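Local atomic coordinates of hypothetical protein (Staphylococcus aureus subsp. aureus, PDB entry 1QYI), a protein that is of unknown function but carries a haloacid dehalogenase (HAD)-like domain and is therefore probably a hydrolase of that superfamily. Residues L93-Y106 / T157-L169. Sequence-based numbering, arbitrary orientation.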
# COMPACT_ATOMS: atom_id res chain seq x y z
N LEU A 93 16.62 13.48 19.17
CA LEU A 93 16.49 13.39 20.62
C LEU A 93 17.81 13.16 21.34
O LEU A 93 17.91 13.40 22.54
CB LEU A 93 15.52 12.29 21.01
CG LEU A 93 14.07 12.55 20.62
CD1 LEU A 93 13.28 11.28 20.86
CD2 LEU A 93 13.51 13.71 21.43
N LYS A 94 18.82 12.68 20.62
CA LYS A 94 20.11 12.42 21.22
C LYS A 94 20.94 13.70 21.26
O LYS A 94 22.11 13.69 21.64
CB LYS A 94 20.84 11.33 20.43
CG LYS A 94 22.09 10.78 21.10
CD LYS A 94 22.66 9.61 20.32
CE LYS A 94 23.12 10.03 18.93
NZ LYS A 94 23.58 8.86 18.12
N LYS A 95 20.33 14.81 20.86
CA LYS A 95 21.00 16.11 20.86
C LYS A 95 20.52 16.96 22.04
O LYS A 95 21.09 18.02 22.32
CB LYS A 95 20.74 16.85 19.54
CG LYS A 95 21.19 16.10 18.29
CD LYS A 95 22.69 16.12 18.10
CE LYS A 95 23.16 17.47 17.54
NZ LYS A 95 22.71 17.70 16.12
N LEU A 96 19.48 16.51 22.73
CA LEU A 96 18.94 17.23 23.88
C LEU A 96 19.48 16.59 25.16
O LEU A 96 20.07 15.51 25.12
CB LEU A 96 17.41 17.18 23.90
CG LEU A 96 16.62 17.63 22.67
CD1 LEU A 96 15.13 17.54 23.00
CD2 LEU A 96 17.00 19.04 22.27
N SER A 97 19.27 17.27 26.29
CA SER A 97 19.73 16.76 27.58
C SER A 97 18.84 15.59 27.99
O SER A 97 17.71 15.46 27.50
CB SER A 97 19.63 17.84 28.66
OG SER A 97 18.30 18.03 29.09
N HIS A 98 19.33 14.73 28.87
CA HIS A 98 18.52 13.59 29.27
C HIS A 98 17.20 14.07 29.85
O HIS A 98 16.16 13.42 29.68
CB HIS A 98 19.25 12.74 30.30
CG HIS A 98 18.58 11.42 30.55
ND1 HIS A 98 18.39 10.49 29.56
CD2 HIS A 98 18.00 10.91 31.67
CE1 HIS A 98 17.73 9.45 30.05
NE2 HIS A 98 17.48 9.68 31.32
N ASP A 99 17.22 15.22 30.52
CA ASP A 99 16.00 15.77 31.11
C ASP A 99 14.96 16.11 30.04
O ASP A 99 13.78 15.77 30.18
CB ASP A 99 16.34 17.01 31.94
CG ASP A 99 16.76 16.65 33.34
OD1 ASP A 99 17.41 15.60 33.52
OD2 ASP A 99 16.44 17.43 34.27
N GLU A 100 15.41 16.78 28.99
CA GLU A 100 14.51 17.17 27.91
C GLU A 100 13.94 15.92 27.25
O GLU A 100 12.78 15.90 26.83
CB GLU A 100 15.29 18.03 26.90
CG GLU A 100 15.96 19.21 27.57
CD GLU A 100 16.77 20.07 26.63
OE1 GLU A 100 17.65 19.53 25.91
OE2 GLU A 100 16.55 21.29 26.62
N ILE A 101 14.75 14.86 27.18
CA ILE A 101 14.32 13.61 26.58
C ILE A 101 13.17 12.99 27.36
O ILE A 101 12.09 12.73 26.81
CB ILE A 101 15.48 12.60 26.54
CG1 ILE A 101 16.58 13.12 25.62
CG2 ILE A 101 14.98 11.24 26.07
CD1 ILE A 101 17.77 12.19 25.48
N GLU A 102 13.40 12.74 28.65
CA GLU A 102 12.38 12.15 29.50
C GLU A 102 11.08 12.94 29.43
O GLU A 102 9.99 12.40 29.65
CB GLU A 102 12.88 12.09 30.93
CG GLU A 102 14.24 11.45 31.06
CD GLU A 102 14.35 10.57 32.29
OE1 GLU A 102 13.78 9.46 32.26
OE2 GLU A 102 15.00 11.00 33.27
N ALA A 103 11.19 14.23 29.12
CA ALA A 103 10.02 15.08 29.02
C ALA A 103 9.16 14.64 27.84
O ALA A 103 8.00 14.28 28.00
CB ALA A 103 10.43 16.53 28.84
N PHE A 104 9.76 14.66 26.66
CA PHE A 104 9.07 14.27 25.45
C PHE A 104 8.65 12.80 25.51
O PHE A 104 7.60 12.42 25.00
CB PHE A 104 9.99 14.49 24.24
CG PHE A 104 9.49 13.88 22.97
CD1 PHE A 104 8.53 14.53 22.19
CD2 PHE A 104 9.96 12.63 22.56
CE1 PHE A 104 8.04 13.95 21.03
CE2 PHE A 104 9.49 12.04 21.40
CZ PHE A 104 8.52 12.70 20.63
N MSE A 105 9.46 11.98 26.17
CA MSE A 105 9.17 10.55 26.27
C MSE A 105 8.16 10.16 27.34
O MSE A 105 7.57 9.08 27.27
CB MSE A 105 10.46 9.77 26.53
CG MSE A 105 11.54 9.94 25.46
SE MSE A 105 11.29 8.83 23.88
CE MSE A 105 11.78 7.12 24.66
N TYR A 106 7.94 11.01 28.34
CA TYR A 106 7.02 10.65 29.41
C TYR A 106 5.95 11.68 29.81
O TYR A 106 5.18 11.45 30.75
CB TYR A 106 7.85 10.26 30.64
CG TYR A 106 8.84 9.15 30.37
CD1 TYR A 106 8.41 7.84 30.16
CD2 TYR A 106 10.21 9.41 30.27
CE1 TYR A 106 9.30 6.82 29.86
CE2 TYR A 106 11.12 8.39 29.97
CZ TYR A 106 10.65 7.10 29.76
OH TYR A 106 11.53 6.09 29.43
N THR A 157 19.17 2.27 23.98
CA THR A 157 20.63 2.42 24.05
C THR A 157 21.08 3.83 23.64
O THR A 157 21.99 4.40 24.25
CB THR A 157 21.36 1.36 23.18
OG1 THR A 157 20.98 1.51 21.81
CG2 THR A 157 21.03 -0.05 23.64
N GLU A 158 20.46 4.39 22.61
CA GLU A 158 20.80 5.72 22.13
C GLU A 158 20.33 6.82 23.08
O GLU A 158 21.08 7.74 23.41
CB GLU A 158 20.22 5.95 20.74
CG GLU A 158 20.89 5.13 19.67
CD GLU A 158 22.37 5.44 19.58
OE1 GLU A 158 22.71 6.63 19.42
OE2 GLU A 158 23.18 4.49 19.66
N LEU A 159 19.08 6.73 23.51
CA LEU A 159 18.52 7.73 24.41
C LEU A 159 18.81 7.44 25.88
O LEU A 159 18.37 8.18 26.76
CB LEU A 159 17.02 7.84 24.17
CG LEU A 159 16.61 8.79 23.03
CD1 LEU A 159 17.55 8.67 21.84
CD2 LEU A 159 15.18 8.46 22.63
N HIS A 160 19.56 6.38 26.14
CA HIS A 160 19.93 5.97 27.50
C HIS A 160 18.72 5.87 28.42
O HIS A 160 18.76 6.34 29.56
CB HIS A 160 20.96 6.94 28.09
CG HIS A 160 22.33 6.78 27.51
ND1 HIS A 160 23.09 5.65 27.71
CD2 HIS A 160 23.05 7.59 26.69
CE1 HIS A 160 24.23 5.77 27.03
NE2 HIS A 160 24.22 6.93 26.41
N VAL A 161 17.66 5.25 27.92
CA VAL A 161 16.45 5.07 28.70
C VAL A 161 16.08 3.59 28.68
O VAL A 161 16.80 2.78 28.09
CB VAL A 161 15.29 5.91 28.12
CG1 VAL A 161 14.70 5.22 26.90
CG2 VAL A 161 14.25 6.15 29.18
N SER A 162 14.98 3.22 29.32
CA SER A 162 14.58 1.82 29.37
C SER A 162 13.19 1.53 28.82
O SER A 162 12.89 0.41 28.40
CB SER A 162 14.68 1.30 30.81
OG SER A 162 13.92 2.11 31.69
N ASP A 163 12.33 2.55 28.82
CA ASP A 163 10.96 2.40 28.32
C ASP A 163 10.98 2.20 26.80
O ASP A 163 11.09 1.07 26.32
CB ASP A 163 10.13 3.63 28.72
CG ASP A 163 8.64 3.34 28.78
OD1 ASP A 163 7.92 4.04 29.53
OD2 ASP A 163 8.18 2.42 28.06
N ALA A 164 10.90 3.29 26.03
CA ALA A 164 10.90 3.20 24.57
C ALA A 164 9.61 2.58 24.00
O ALA A 164 9.60 2.12 22.86
CB ALA A 164 12.12 2.40 24.10
N THR A 165 8.54 2.58 24.79
CA THR A 165 7.26 2.02 24.35
C THR A 165 6.51 3.01 23.47
O THR A 165 5.47 2.69 22.92
CB THR A 165 6.32 1.64 25.53
OG1 THR A 165 6.17 2.76 26.42
CG2 THR A 165 6.89 0.45 26.30
N LEU A 166 7.06 4.21 23.36
CA LEU A 166 6.47 5.26 22.54
C LEU A 166 6.63 4.87 21.08
O LEU A 166 5.84 5.28 20.23
CB LEU A 166 7.20 6.58 22.80
CG LEU A 166 6.53 7.85 22.30
CD1 LEU A 166 5.36 8.19 23.23
CD2 LEU A 166 7.52 8.99 22.27
N PHE A 167 7.67 4.09 20.80
CA PHE A 167 7.98 3.61 19.45
C PHE A 167 7.32 2.27 19.13
O PHE A 167 7.60 1.66 18.10
CB PHE A 167 9.49 3.47 19.28
CG PHE A 167 10.26 4.75 19.44
CD1 PHE A 167 9.99 5.84 18.61
CD2 PHE A 167 11.22 4.88 20.44
CE1 PHE A 167 10.67 7.05 18.78
CE2 PHE A 167 11.91 6.08 20.62
CZ PHE A 167 11.63 7.17 19.78
N SER A 168 6.46 1.81 20.03
CA SER A 168 5.77 0.54 19.84
C SER A 168 4.84 0.57 18.64
O SER A 168 4.33 1.61 18.25
CB SER A 168 4.94 0.20 21.09
OG SER A 168 3.84 1.10 21.23
N LEU A 169 4.63 -0.61 18.06
CA LEU A 169 3.76 -0.77 16.92
C LEU A 169 2.34 -0.35 17.32
O LEU A 169 1.92 -0.59 18.45
CB LEU A 169 3.78 -2.23 16.48
CG LEU A 169 2.77 -2.60 15.41
CD1 LEU A 169 2.93 -1.68 14.21
CD2 LEU A 169 2.95 -4.06 15.02
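Met-105, a selenomethionine, reaches across from helix 98-106 into the bend of 157-169, where it meets Leu-159, Val-161, Ala-164, Leu-166 and Phe-167. Its chain, bent at both chi2 and chi3, folds back, so that SE touches CD2 of both Leu-159 and Leu-166 while the terminal methyl CE lies 4.0 Å from Ala-164 CA. SE is also 5.2 Å from the centroid of the Phe-167 ring, an oblique Met-aromatic contact. The end of the Leu-159 side chain joins the same apolar cluster: its CD2 comes within 3.8 Å of Leu-93 CD1, and its CG packs on Ile-101 CG2. Leu-166 lies nearly perpendicular to the Phe-104 side chain, its CD2 3.7 Å from Phe-104 CE2.

The contact lies in the helical insertion between strands 3-6 and 233-237 of the HAD-like fold, a position consistent with a C1-type cap, and joins helix 98-106 and the turn before it to the chain leaving helix 144-158. Ile-90 touches both Leu-159 and Phe-167, so helix 77-93 adds to the cluster. A capping box of Ser-97 and Glu-100 starts helix 98-106.

Polar groups border the apolar cluster. Lys-94 leaves the backbone with CG anti to N (chi1 -169°) and bends at chi3, bringing NZ to 2.7 Å from Glu-158 OE1 in a salt bridge that meets the oxygen nearly along its C-O bond. The His-98 ring turns an edge to Leu-159 O, CE1 lying 3.6 Å from that oxygen, while Glu-102 CG, one turn on in the same helix, lies over one face near the rim. Tyr-106 runs antiparallel to Asp-163, its ring edge at CE1 beside OD1, with ring and carboxylate planes tilted by 30°. Asp-163 OD2 takes both OG1 and N of Thr-165 from one face of its carboxylate, the backbone N closing an Asx turn.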